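Local coordinates for protein cytosolic phospholipase A2 delta (Homo sapiens, PDB 5IZ5) that hydrolyses the sn-2 ester of glycerophospholipids in a calcium-dependent manner, with a preference for linoleic acid at that position, at residues E379-D384 / G459-P464; H373-P378 / R453-R458; I160-L165 / Q611-H616; E281-L286 / S508-G513. The protein carries 3 engineered substitutions. All coordinates share one frame; numbering follows the deposited sequence.

Overall arrangement
The four contacts fall into two neighbouring pairs. Contacts 1 and 2, with centres about 7 Å apart, join the chain around the end of helix 367-375 to the approach to strand 463-471 in the catalytic domain. Contact 1 is buried and polar, built on side-chain amides; contact 2, partly buried, rests on an alanine methyl, a proline, a tyrosine ring and a CA-H...O contact. Contacts 3 and 4, centres about 10 Å apart, are both buried and meet where Q611 and M512 pair through their backbones. Contact 3 extends the antiparallel sheet of strand 160-172, whereas contact 4 places a hairpin turn against the chain entering strand 285-286. Contacts 1 and 3 lie about 38 Å apart between centres.

Contact 1: E379-D384 / G459-P464; sequences EWSQRD and GQNPLP
N461 offers its side-chain oxygen to S381 twice. The backbone N of S381 donates to N461 OD1 at 3.0 Å in the carbonyl plane, and S381 OG donates to the same OD1 at 2.7 Å from 46° above that plane. Chi1 of 76° puts OG between the serine's backbone N and carbonyl carbon, beside this oxygen. The N461 amide lies almost parallel to the indole of W380, planes 6° apart, with OD1 over one face; W380 NE1 is 3.2 Å from OD1 at too poor an angle to bond. The other amide atom, ND2, donates to A455 O. The segments are a 3-10 turn between helices 367-375 and 386-397 and the run into strand 463-471, within the patatin-related catalytic domain. Q382 NE2 donates to Q460 O (3.0 Å) and also bonds D356 OD1. The Q460 amide is satisfied at both ends: OE1 accepts from R458 N, while NE2 reaches P378 O and A454 O. The E379 carboxylate, in a doubtfully short salt bridge with R458, lies nearly parallel to this amide, its OE2 3.4 Å from Q460 CG. W380 CZ2 touches P462 CD at 4.0 Å.

Contact 2: H373-P378 / R453-R458; sequences HLYGDP and RAALER
P378 and A455 bring their backbones unusually close, CA to CA 3.7 Å, where two turns of chain meet. Residues 373-378 leave helix 367-375 through a turn in which D377 N bonds L374 O; residues 453-456 make a tight turn, L456 N returning to R453 O. Between the two backbones, the CA-H of A455 points at P378 O, with CA 3.5 Å from that oxygen and an angle of 152° at the hydrogen. The methyl of A455 is the hub of the side-chain packing: CB lies 3.8 Å from P378 CA and 3.9 Å from Y375 CD1. Chi1 of -80° turns the tyrosine ring beside its own backbone N, from where it extends past A455 to L456, whose CD2 meets the ring edge at CE1 (4.2 Å). Farther out, P378 CB rests against the carbonyl oxygen and methyl of A454. The Y375 hydroxyl is probably hydrogen-bonded to P462 O just ahead of strand 463-471. Helix 367-375 follows the nucleophile S365; L374 packs on Y343 and L346 of helix 335-351 and on P388 of helix 386-397, while Y375 and L456 both rest on P464 of strand 463-471.

Contact 3: I160-L165 / Q611-H616; sequences IVAREL and QGLQLH
R163 curls over Q614: its CG lies beside the backbone N and the chain bends again at chi2 and chi3, all three torsions near -60°, which brings the guanidinium back toward the neighbouring strand. Q614 is instead extended beyond CG, and its amide oxygen arrives at the guanidinium edge. R163 NH1 donates to Q614 OE1 at 2.9 Å, with the oxygen in the guanidinium plane, although the planes of the two groups stand 73° apart. The arginine methylenes join in, CD lying 3.3 Å from the same OE1. Beneath this bond, V161 and Q614 form an antiparallel hydrogen-bonded pair: V161 N to Q614 O at an apparently very short 2.6 Å and Q614 N to V161 O at 3.0 Å, the second almost straight. I160 and L615 are the adjoining non-hydrogen-bonded pair. The pairing is limited to these two residue pairs, and the touching parts run 111° apart end to end. On the face of I160 and L615, I160 CD1 meets L615 CD1, while I160 CG2 lies 3.8 Å from L613 CD1; the other branch of L613, CD2, reaches A162 CB. On the V161 face, CG2 of V161 packs against H616 CD2 at 3.7 Å. Strand 614-615, from the catalytic region, thus joins the antiparallel sheet shared by the first C2 domain and the second, C2-like region. R163 NE is also paired with E152, which probably offsets its buried charge. Q614 NE2 donates to T57 O, so both ends of the amide are engaged and its flip is fixed.

Contact 4: E281-L286 / S508-G513; sequences ELAVHL and SEFFMG
G513 turns its carbonyl toward A283 and V284 from the tip of a beta hairpin, strands 509-511 and 514-517, whose two-residue turn at M512 and G513 has the positive phi values of type I'. The single oxygen G513 O accepts two consecutive N-H groups. A283 N lies 2.8 Å from it, almost in line with the carbonyl though the bond is bent at the hydrogen, and V284 N lies 3.1 Å away in the carbonyl plane. L282 lies over the glycine in an unusual conformation, chi1 -96° and chi2 31°, both well away from staggered; its CG comes within 4.1 Å of G513 CA and its CD1 within 3.9 Å of M512 O. V284 is fully staggered: with CG1 anti to the backbone N (chi1 -179°), CG2 stands beside that N and fits between G513 CA, 3.7 Å away, and the ring of F510. The CB of M512 points away from residues 281-286, and its side chain touches R163 and L165. V284 and F510 both pack on V501 of strand 499-501, the partner of strand 285-286, so the hairpin is held against the edge of the mixed sheet. F510, its CG beside the backbone N, presents its CD1-CE1 side to residues 281-286: CD1 touches V284 CG2 at 3.8 Å, while the methyl CB of A283 sits at the ring edge, near its plane, 3.8 Å from F510 CE1.

Contact 1: E379-D384 / G459-P464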
loop_
_atom_site.group_PDB
_atom_site.type_symbol
_atom_site.label_atom_id
_atom_site.label_comp_id
_atom_site.label_asym_id
_atom_site.label_seq_id
_atom_site.Cartn_x
_atom_site.Cartn_y
_atom_site.Cartn_z
ATOM N N GLU B 379 -27.521 1.175 -0.360
ATOM C CA GLU B 379 -28.422 1.682 -1.385
ATOM C C GLU B 379 -28.164 3.136 -1.763
ATOM O O GLU B 379 -29.014 3.763 -2.385
ATOM C CB GLU B 379 -29.866 1.533 -0.876
ATOM C CG GLU B 379 -30.722 0.597 -1.687
ATOM C CD GLU B 379 -30.065 -0.725 -1.960
ATOM O OE1 GLU B 379 -29.712 -1.447 -1.012
ATOM O OE2 GLU B 379 -29.913 -1.048 -3.147
ATOM N N TRP B 380 -26.988 3.666 -1.434
ATOM C CA TRP B 380 -26.769 5.116 -1.486
ATOM C C TRP B 380 -27.083 5.778 -2.832
ATOM O O TRP B 380 -27.712 6.821 -2.843
ATOM C CB TRP B 380 -25.356 5.492 -1.009
ATOM C CG TRP B 380 -24.229 5.134 -1.943
ATOM C CD1 TRP B 380 -23.458 4.018 -1.900
ATOM C CD2 TRP B 380 -23.737 5.914 -3.037
ATOM N NE1 TRP B 380 -22.522 4.041 -2.905
ATOM C CE2 TRP B 380 -22.671 5.197 -3.619
ATOM C CE3 TRP B 380 -24.101 7.144 -3.586
ATOM C CZ2 TRP B 380 -21.962 5.670 -4.725
ATOM C CZ3 TRP B 380 -23.398 7.617 -4.682
ATOM C CH2 TRP B 380 -22.341 6.879 -5.244
ATOM N N SER B 381 -26.671 5.186 -3.956
ATOM C CA SER B 381 -26.911 5.814 -5.263
ATOM C C SER B 381 -28.370 5.691 -5.702
ATOM O O SER B 381 -28.804 6.395 -6.603
ATOM C CB SER B 381 -25.989 5.257 -6.351
ATOM O OG SER B 381 -26.393 3.967 -6.781
ATOM N N GLN B 382 -29.116 4.793 -5.062
ATOM C CA GLN B 382 -30.548 4.626 -5.324
ATOM C C GLN B 382 -31.411 5.462 -4.395
ATOM O O GLN B 382 -32.638 5.406 -4.479
ATOM C CB GLN B 382 -30.944 3.155 -5.172
ATOM C CG GLN B 382 -30.101 2.200 -5.995
ATOM C CD GLN B 382 -30.059 2.581 -7.462
ATOM O OE1 GLN B 382 -31.082 2.929 -8.043
ATOM N NE2 GLN B 382 -28.878 2.517 -8.067
ATOM N N ARG B 383 -30.785 6.229 -3.509
ATOM C CA ARG B 383 -31.524 7.062 -2.576
ATOM C C ARG B 383 -31.119 8.502 -2.731
ATOM O O ARG B 383 -30.028 8.802 -3.211
ATOM C CB ARG B 383 -31.300 6.590 -1.147
ATOM C CG ARG B 383 -31.789 5.153 -0.986
ATOM C CD ARG B 383 -32.590 4.873 0.276
ATOM N NE ARG B 383 -31.777 4.716 1.478
ATOM C CZ ARG B 383 -31.822 5.494 2.561
ATOM N NH1 ARG B 383 -32.642 6.542 2.638
ATOM N NH2 ARG B 383 -31.028 5.216 3.591
ATOM N N ASP B 384 -32.022 9.387 -2.334
ATOM C CA ASP B 384 -31.811 10.812 -2.474
ATOM C C ASP B 384 -30.518 11.178 -1.754
ATOM O O ASP B 384 -30.373 10.928 -0.557
ATOM C CB ASP B 384 -33.003 11.580 -1.893
ATOM C CG ASP B 384 -32.944 13.075 -2.175
ATOM O OD1 ASP B 384 -33.754 13.805 -1.576
ATOM O OD2 ASP B 384 -32.101 13.529 -2.979
ATOM N N GLY B 459 -25.168 -5.051 -7.969
ATOM C CA GLY B 459 -24.604 -4.102 -8.924
ATOM C C GLY B 459 -25.269 -2.742 -8.839
ATOM O O GLY B 459 -25.311 -2.015 -9.826
ATOM N N GLN B 460 -25.768 -2.393 -7.653
ATOM C CA GLN B 460 -26.598 -1.201 -7.483
ATOM C C GLN B 460 -25.803 0.087 -7.223
ATOM O O GLN B 460 -26.388 1.168 -7.123
ATOM C CB GLN B 460 -27.621 -1.417 -6.361
ATOM C CG GLN B 460 -27.071 -1.374 -4.936
ATOM C CD GLN B 460 -26.524 -2.703 -4.442
ATOM O OE1 GLN B 460 -26.116 -3.557 -5.229
ATOM N NE2 GLN B 460 -26.498 -2.874 -3.130
ATOM N N ASN B 461 -24.487 -0.037 -7.081
ATOM C CA ASN B 461 -23.596 1.116 -6.979
ATOM C C ASN B 461 -22.334 0.824 -7.778
ATOM O O ASN B 461 -22.067 -0.339 -8.099
ATOM C CB ASN B 461 -23.220 1.406 -5.516
ATOM C CG ASN B 461 -24.408 1.820 -4.662
ATOM O OD1 ASN B 461 -24.920 2.932 -4.782
ATOM N ND2 ASN B 461 -24.825 0.938 -3.759
ATOM N N PRO B 462 -21.556 1.870 -8.126
ATOM C CA PRO B 462 -20.249 1.612 -8.753
ATOM C C PRO B 462 -19.261 0.964 -7.774
ATOM O O PRO B 462 -19.438 1.078 -6.561
ATOM C CB PRO B 462 -19.753 3.011 -9.154
ATOM C CG PRO B 462 -20.916 3.932 -8.978
ATOM C CD PRO B 462 -21.805 3.309 -7.947
ATOM N N LEU B 463 -18.243 0.289 -8.295
ATOM C CA LEU B 463 -17.176 -0.263 -7.455
ATOM C C LEU B 463 -16.263 0.881 -6.978
ATOM O O LEU B 463 -15.684 1.584 -7.809
ATOM C CB LEU B 463 -16.342 -1.289 -8.223
ATOM C CG LEU B 463 -15.170 -1.897 -7.437
ATOM C CD1 LEU B 463 -15.667 -2.901 -6.415
ATOM C CD2 LEU B 463 -14.173 -2.566 -8.358
ATOM N N PRO B 464 -16.131 1.064 -5.653
ATOM C CA PRO B 464 -15.271 2.116 -5.121
ATOM C C PRO B 464 -13.813 1.674 -5.003
ATOM O O PRO B 464 -13.531 0.575 -4.519
ATOM C CB PRO B 464 -15.867 2.379 -3.745
ATOM C CG PRO B 464 -16.400 1.061 -3.323
ATOM C CD PRO B 464 -16.798 0.320 -4.573
#

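Contact 2: H373-P378 / R453-R458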
loop_
_atom_site.group_PDB
_atom_site.type_symbol
_atom_site.label_atom_id
_atom_site.label_comp_id
_atom_site.label_asym_id
_atom_site.label_seq_id
_atom_site.Cartn_x
_atom_site.Cartn_y
_atom_site.Cartn_z
ATOM N N HIS B 373 -18.417 7.397 3.620
ATOM C CA HIS B 373 -19.720 7.677 4.204
ATOM C C HIS B 373 -20.853 7.077 3.364
ATOM O O HIS B 373 -21.748 6.415 3.894
ATOM C CB HIS B 373 -19.943 9.178 4.356
ATOM C CG HIS B 373 -21.283 9.519 4.930
ATOM N ND1 HIS B 373 -22.127 10.447 4.360
ATOM C CD2 HIS B 373 -21.937 9.031 6.011
ATOM C CE1 HIS B 373 -23.237 10.528 5.075
ATOM N NE2 HIS B 373 -23.145 9.679 6.083
ATOM N N LEU B 374 -20.811 7.311 2.059
ATOM C CA LEU B 374 -21.876 6.849 1.174
ATOM C C LEU B 374 -21.963 5.333 1.113
ATOM O O LEU B 374 -23.056 4.771 1.224
ATOM C CB LEU B 374 -21.694 7.407 -0.235
ATOM C CG LEU B 374 -21.935 8.914 -0.375
ATOM C CD1 LEU B 374 -21.573 9.363 -1.780
ATOM C CD2 LEU B 374 -23.375 9.291 -0.042
ATOM N N TYR B 375 -20.817 4.674 0.950
ATOM C CA TYR B 375 -20.797 3.219 0.836
ATOM C C TYR B 375 -21.112 2.479 2.153
ATOM O O TYR B 375 -21.233 1.260 2.156
ATOM C CB TYR B 375 -19.483 2.739 0.217
ATOM C CG TYR B 375 -19.458 2.883 -1.287
ATOM C CD1 TYR B 375 -19.789 1.816 -2.109
ATOM C CD2 TYR B 375 -19.127 4.092 -1.889
ATOM C CE1 TYR B 375 -19.769 1.941 -3.484
ATOM C CE2 TYR B 375 -19.107 4.228 -3.268
ATOM C CZ TYR B 375 -19.428 3.152 -4.060
ATOM O OH TYR B 375 -19.412 3.287 -5.425
ATOM N N GLY B 376 -21.257 3.211 3.255
ATOM C CA GLY B 376 -21.871 2.673 4.462
ATOM C C GLY B 376 -23.357 2.355 4.302
ATOM O O GLY B 376 -23.889 1.510 5.018
ATOM N N ASP B 377 -24.023 3.044 3.372
ATOM C CA ASP B 377 -25.402 2.741 2.983
ATOM C C ASP B 377 -25.381 1.900 1.703
ATOM O O ASP B 377 -24.996 2.402 0.647
ATOM C CB ASP B 377 -26.175 4.048 2.752
ATOM C CG ASP B 377 -27.587 3.827 2.205
ATOM O OD1 ASP B 377 -28.042 2.673 2.091
ATOM O OD2 ASP B 377 -28.246 4.825 1.867
ATOM N N PRO B 378 -25.811 0.622 1.783
ATOM C CA PRO B 378 -25.791 -0.265 0.603
ATOM C C PRO B 378 -26.645 0.203 -0.590
ATOM O O PRO B 378 -26.504 -0.329 -1.692
ATOM C CB PRO B 378 -26.354 -1.593 1.137
ATOM C CG PRO B 378 -26.309 -1.498 2.617
ATOM C CD PRO B 378 -26.374 -0.048 2.971
ATOM N N ARG B 453 -19.082 -4.427 0.523
ATOM C CA ARG B 453 -19.515 -5.449 -0.433
ATOM C C ARG B 453 -21.042 -5.526 -0.558
ATOM O O ARG B 453 -21.555 -5.842 -1.629
ATOM C CB ARG B 453 -18.942 -6.821 -0.065
ATOM C CG ARG B 453 -17.446 -6.924 -0.330
ATOM C CD ARG B 453 -16.948 -8.358 -0.337
ATOM N NE ARG B 453 -16.992 -8.964 0.992
ATOM C CZ ARG B 453 -15.973 -9.027 1.851
ATOM N NH1 ARG B 453 -14.783 -8.503 1.559
ATOM N NH2 ARG B 453 -16.156 -9.620 3.029
ATOM N N ALA B 454 -21.758 -5.220 0.523
ATOM C CA ALA B 454 -23.219 -5.205 0.496
ATOM C C ALA B 454 -23.751 -4.161 -0.487
ATOM O O ALA B 454 -24.773 -4.383 -1.130
ATOM C CB ALA B 454 -23.782 -4.965 1.891
ATOM N N ALA B 455 -23.040 -3.043 -0.625
ATOM C CA ALA B 455 -23.397 -1.997 -1.592
ATOM C C ALA B 455 -23.212 -2.413 -3.051
ATOM O O ALA B 455 -23.623 -1.688 -3.960
ATOM C CB ALA B 455 -22.587 -0.742 -1.318
ATOM N N LEU B 456 -22.596 -3.571 -3.280
ATOM C CA LEU B 456 -22.306 -4.049 -4.624
ATOM C C LEU B 456 -23.000 -5.373 -4.974
ATOM O O LEU B 456 -22.803 -5.899 -6.072
ATOM C CB LEU B 456 -20.796 -4.245 -4.762
ATOM C CG LEU B 456 -19.896 -3.078 -4.360
ATOM C CD1 LEU B 456 -18.441 -3.510 -4.420
ATOM C CD2 LEU B 456 -20.137 -1.868 -5.253
ATOM N N GLU B 457 -23.802 -5.910 -4.058
ATOM C CA GLU B 457 -24.334 -7.273 -4.212
ATOM C C GLU B 457 -25.303 -7.410 -5.391
ATOM O O GLU B 457 -25.353 -8.461 -6.022
ATOM C CB GLU B 457 -24.926 -7.803 -2.902
ATOM C CG GLU B 457 -26.073 -7.009 -2.314
ATOM C CD GLU B 457 -26.383 -7.433 -0.885
ATOM O OE1 GLU B 457 -25.971 -8.546 -0.481
ATOM O OE2 GLU B 457 -27.027 -6.640 -0.162
ATOM N N ARG B 458 -26.022 -6.339 -5.716
ATOM C CA ARG B 458 -26.934 -6.325 -6.868
ATOM C C ARG B 458 -26.444 -5.427 -8.010
ATOM O O ARG B 458 -27.203 -5.102 -8.925
ATOM C CB ARG B 458 -28.324 -5.885 -6.403
ATOM C CG ARG B 458 -29.057 -6.966 -5.631
ATOM C CD ARG B 458 -30.344 -6.464 -5.033
ATOM N NE ARG B 458 -30.035 -5.476 -4.012
ATOM C CZ ARG B 458 -30.172 -4.159 -4.139
ATOM N NH1 ARG B 458 -30.648 -3.607 -5.251
ATOM N NH2 ARG B 458 -29.828 -3.392 -3.126
#

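Contact 3: I160-L165 / Q611-H616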
loop_
_atom_site.group_PDB
_atom_site.type_symbol
_atom_site.label_atom_id
_atom_site.label_comp_id
_atom_site.label_asym_id
_atom_site.label_seq_id
_atom_site.Cartn_x
_atom_site.Cartn_y
_atom_site.Cartn_z
ATOM N N ILE B 160 5.821 -12.482 -8.647
ATOM C CA ILE B 160 5.969 -12.949 -7.277
ATOM C C ILE B 160 5.897 -14.468 -7.267
ATOM O O ILE B 160 5.063 -15.034 -7.962
ATOM C CB ILE B 160 4.809 -12.425 -6.401
ATOM C CG1 ILE B 160 4.982 -10.931 -6.074
ATOM C CG2 ILE B 160 4.623 -13.253 -5.134
ATOM C CD1 ILE B 160 6.238 -10.567 -5.312
ATOM N N VAL B 161 6.733 -15.100 -6.443
ATOM C CA VAL B 161 6.773 -16.550 -6.279
ATOM C C VAL B 161 6.540 -16.925 -4.819
ATOM O O VAL B 161 7.192 -16.406 -3.905
ATOM C CB VAL B 161 8.143 -17.141 -6.672
ATOM C CG1 VAL B 161 8.179 -18.646 -6.427
ATOM C CG2 VAL B 161 8.466 -16.842 -8.127
ATOM N N ALA B 162 5.606 -17.844 -4.620
ATOM C CA ALA B 162 5.410 -18.490 -3.342
ATOM C C ALA B 162 6.191 -19.806 -3.352
ATOM O O ALA B 162 5.890 -20.732 -4.128
ATOM C CB ALA B 162 3.938 -18.735 -3.113
ATOM N N ARG B 163 7.215 -19.876 -2.506
ATOM C CA ARG B 163 8.051 -21.072 -2.391
ATOM C C ARG B 163 7.270 -22.160 -1.674
ATOM O O ARG B 163 6.356 -21.858 -0.902
ATOM C CB ARG B 163 9.325 -20.756 -1.610
ATOM C CG ARG B 163 10.189 -19.657 -2.214
ATOM C CD ARG B 163 10.720 -20.043 -3.582
ATOM N NE ARG B 163 11.551 -21.248 -3.508
ATOM C CZ ARG B 163 12.861 -21.270 -3.248
ATOM N NH1 ARG B 163 13.541 -20.143 -3.046
ATOM N NH2 ARG B 163 13.496 -22.436 -3.189
ATOM N N GLU B 164 7.625 -23.421 -1.928
ATOM C CA GLU B 164 6.979 -24.539 -1.234
ATOM C C GLU B 164 7.243 -24.419 0.264
ATOM O O GLU B 164 8.372 -24.167 0.674
ATOM C CB GLU B 164 7.504 -25.884 -1.747
ATOM C CG GLU B 164 6.720 -27.075 -1.218
ATOM C CD GLU B 164 7.270 -28.411 -1.695
ATOM O OE1 GLU B 164 7.103 -29.406 -0.965
ATOM O OE2 GLU B 164 7.859 -28.485 -2.796
ATOM N N LEU B 165 6.200 -24.581 1.069
ATOM C CA LEU B 165 6.300 -24.365 2.514
ATOM C C LEU B 165 6.062 -25.671 3.247
ATOM O O LEU B 165 5.105 -26.389 2.951
ATOM C CB LEU B 165 5.279 -23.323 2.997
ATOM C CG LEU B 165 5.745 -22.281 4.014
ATOM C CD1 LEU B 165 6.897 -21.468 3.451
ATOM C CD2 LEU B 165 4.585 -21.378 4.375
ATOM N N GLN B 611 4.972 -10.422 2.862
ATOM C CA GLN B 611 6.184 -10.849 3.573
ATOM C C GLN B 611 6.649 -12.264 3.214
ATOM O O GLN B 611 5.869 -13.214 3.229
ATOM C CB GLN B 611 6.004 -10.757 5.094
ATOM C CG GLN B 611 7.275 -11.121 5.857
ATOM C CD GLN B 611 7.182 -10.911 7.362
ATOM O OE1 GLN B 611 6.127 -10.595 7.911
ATOM N NE2 GLN B 611 8.297 -11.113 8.037
ATOM N N GLY B 612 7.923 -12.388 2.871
ATOM C CA GLY B 612 8.520 -13.690 2.618
ATOM C C GLY B 612 8.399 -14.189 1.193
ATOM O O GLY B 612 9.177 -15.042 0.778
ATOM N N LEU B 613 7.457 -13.646 0.422
ATOM C CA LEU B 613 7.351 -13.996 -0.992
ATOM C C LEU B 613 8.608 -13.543 -1.712
ATOM O O LEU B 613 9.266 -12.582 -1.291
ATOM C CB LEU B 613 6.118 -13.347 -1.622
ATOM C CG LEU B 613 4.780 -13.832 -1.062
ATOM C CD1 LEU B 613 3.646 -12.931 -1.523
ATOM C CD2 LEU B 613 4.527 -15.284 -1.449
ATOM N N GLN B 614 8.938 -14.231 -2.803
ATOM C CA GLN B 614 10.167 -13.957 -3.529
ATOM C C GLN B 614 9.900 -13.542 -4.973
ATOM O O GLN B 614 8.841 -13.823 -5.525
ATOM C CB GLN B 614 11.072 -15.182 -3.464
ATOM C CG GLN B 614 11.238 -15.720 -2.040
ATOM C CD GLN B 614 12.248 -16.841 -1.925
ATOM O OE1 GLN B 614 12.643 -17.437 -2.926
ATOM N NE2 GLN B 614 12.680 -17.129 -0.695
ATOM N N LEU B 615 10.868 -12.862 -5.580
ATOM C CA LEU B 615 10.709 -12.372 -6.943
ATOM C C LEU B 615 11.045 -13.460 -7.947
ATOM O O LEU B 615 12.039 -14.161 -7.796
ATOM C CB LEU B 615 11.586 -11.138 -7.198
ATOM C CG LEU B 615 11.177 -9.801 -6.567
ATOM C CD1 LEU B 615 9.725 -9.467 -6.882
ATOM C CD2 LEU B 615 11.416 -9.782 -5.063
ATOM N N HIS B 616 10.238 -13.557 -8.998
ATOM C CA HIS B 616 10.458 -14.523 -10.074
ATOM C C HIS B 616 11.731 -14.147 -10.832
ATOM O O HIS B 616 12.098 -12.974 -10.897
ATOM C CB HIS B 616 9.257 -14.529 -11.024
ATOM C CG HIS B 616 9.192 -15.726 -11.917
ATOM N ND1 HIS B 616 9.951 -15.850 -13.059
ATOM C CD2 HIS B 616 8.452 -16.853 -11.839
ATOM C CE1 HIS B 616 9.694 -17.006 -13.638
ATOM N NE2 HIS B 616 8.780 -17.631 -12.921
#

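Contact 4: E281-L286 / S508-G513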
loop_
_atom_site.group_PDB
_atom_site.type_symbol
_atom_site.label_atom_id
_atom_site.label_comp_id
_atom_site.label_asym_id
_atom_site.label_seq_id
_atom_site.Cartn_x
_atom_site.Cartn_y
_atom_site.Cartn_z
ATOM N N GLU B 281 -2.422 -23.731 -0.334
ATOM C CA GLU B 281 -3.420 -22.672 -0.502
ATOM C C GLU B 281 -3.027 -21.403 0.236
ATOM O O GLU B 281 -2.713 -21.410 1.421
ATOM C CB GLU B 281 -4.813 -23.108 -0.058
ATOM C CG GLU B 281 -5.912 -22.098 -0.466
ATOM C CD GLU B 281 -7.330 -22.646 -0.380
ATOM O OE1 GLU B 281 -7.564 -23.563 0.444
ATOM O OE2 GLU B 281 -8.216 -22.145 -1.131
ATOM N N LEU B 282 -3.129 -20.318 -0.505
ATOM C CA LEU B 282 -2.652 -19.005 -0.130
ATOM C C LEU B 282 -3.809 -18.120 0.270
ATOM O O LEU B 282 -4.879 -18.197 -0.315
ATOM C CB LEU B 282 -1.940 -18.418 -1.347
ATOM C CG LEU B 282 -0.423 -18.562 -1.448
ATOM C CD1 LEU B 282 0.134 -19.825 -0.792
ATOM C CD2 LEU B 282 0.000 -18.464 -2.903
ATOM N N ALA B 283 -3.594 -17.284 1.282
ATOM C CA ALA B 283 -4.520 -16.210 1.597
ATOM C C ALA B 283 -4.274 -15.019 0.664
ATOM O O ALA B 283 -5.159 -14.203 0.441
ATOM C CB ALA B 283 -4.373 -15.794 3.050
ATOM N N VAL B 284 -3.072 -14.924 0.110
ATOM C CA VAL B 284 -2.750 -13.859 -0.842
ATOM C C VAL B 284 -3.057 -14.320 -2.273
ATOM O O VAL B 284 -2.531 -15.339 -2.720
ATOM C CB VAL B 284 -1.269 -13.425 -0.707
ATOM C CG1 VAL B 284 -0.936 -12.306 -1.686
ATOM C CG2 VAL B 284 -0.976 -12.973 0.720
ATOM N N HIS B 285 -3.897 -13.549 -2.971
ATOM C CA HIS B 285 -4.274 -13.787 -4.366
ATOM C C HIS B 285 -3.159 -13.284 -5.285
ATOM O O HIS B 285 -2.791 -12.118 -5.244
ATOM C CB HIS B 285 -5.580 -13.032 -4.722
ATOM C CG HIS B 285 -6.703 -13.221 -3.738
ATOM N ND1 HIS B 285 -7.682 -12.265 -3.538
ATOM C CD2 HIS B 285 -7.007 -14.246 -2.905
ATOM C CE1 HIS B 285 -8.539 -12.698 -2.628
ATOM N NE2 HIS B 285 -8.150 -13.895 -2.225
ATOM N N LEU B 286 -2.626 -14.166 -6.118
ATOM C CA LEU B 286 -1.568 -13.810 -7.045
ATOM C C LEU B 286 -2.081 -13.856 -8.474
ATOM O O LEU B 286 -2.375 -14.926 -8.989
ATOM C CB LEU B 286 -0.425 -14.806 -6.913
ATOM C CG LEU B 286 0.303 -14.877 -5.578
ATOM C CD1 LEU B 286 1.450 -15.863 -5.719
ATOM C CD2 LEU B 286 0.810 -13.528 -5.097
ATOM N N SER B 508 -3.306 -7.938 8.765
ATOM C CA SER B 508 -2.941 -9.206 9.402
ATOM C C SER B 508 -1.518 -9.563 9.035
ATOM O O SER B 508 -0.931 -8.963 8.138
ATOM C CB SER B 508 -3.904 -10.333 9.004
ATOM O OG SER B 508 -5.184 -10.128 9.580
ATOM N N GLU B 509 -0.964 -10.545 9.735
ATOM C CA GLU B 509 0.419 -10.955 9.529
ATOM C C GLU B 509 0.478 -12.172 8.619
ATOM O O GLU B 509 -0.300 -13.112 8.773
ATOM C CB GLU B 509 1.089 -11.249 10.874
ATOM C CG GLU B 509 1.291 -9.994 11.711
ATOM C CD GLU B 509 1.701 -10.273 13.145
ATOM O OE1 GLU B 509 1.957 -11.446 13.493
ATOM O OE2 GLU B 509 1.751 -9.300 13.928
ATOM N N PHE B 510 1.413 -12.142 7.678
ATOM C CA PHE B 510 1.513 -13.149 6.648
ATOM C C PHE B 510 2.934 -13.636 6.519
ATOM O O PHE B 510 3.881 -12.938 6.897
ATOM C CB PHE B 510 1.108 -12.560 5.291
ATOM C CG PHE B 510 -0.357 -12.232 5.170
ATOM C CD1 PHE B 510 -1.214 -13.071 4.470
ATOM C CD2 PHE B 510 -0.876 -11.079 5.738
ATOM C CE1 PHE B 510 -2.556 -12.764 4.343
ATOM C CE2 PHE B 510 -2.220 -10.766 5.611
ATOM C CZ PHE B 510 -3.057 -11.611 4.909
ATOM N N PHE B 511 3.074 -14.834 5.955
ATOM C CA PHE B 511 4.365 -15.348 5.530
ATOM C C PHE B 511 4.206 -16.260 4.313
ATOM O O PHE B 511 3.444 -17.228 4.332
ATOM C CB PHE B 511 5.051 -16.114 6.652
ATOM C CG PHE B 511 6.374 -16.699 6.247
ATOM C CD1 PHE B 511 6.525 -18.072 6.075
ATOM C CD2 PHE B 511 7.456 -15.872 6.001
ATOM C CE1 PHE B 511 7.743 -18.609 5.684
ATOM C CE2 PHE B 511 8.680 -16.399 5.610
ATOM C CZ PHE B 511 8.819 -17.768 5.448
ATOM N N MET B 512 4.938 -15.942 3.254
ATOM C CA MET B 512 4.895 -16.697 2.000
ATOM C C MET B 512 3.464 -16.896 1.490
ATOM O O MET B 512 3.109 -17.971 0.995
ATOM C CB MET B 512 5.600 -18.046 2.160
ATOM C CG MET B 512 6.043 -18.689 0.857
ATOM S SD MET B 512 7.407 -17.824 0.104
ATOM C CE MET B 512 8.752 -18.263 1.207
ATOM N N GLY B 513 2.650 -15.851 1.617
ATOM C CA GLY B 513 1.296 -15.873 1.100
ATOM C C GLY B 513 0.283 -16.506 2.022
ATOM O O GLY B 513 -0.910 -16.456 1.722
#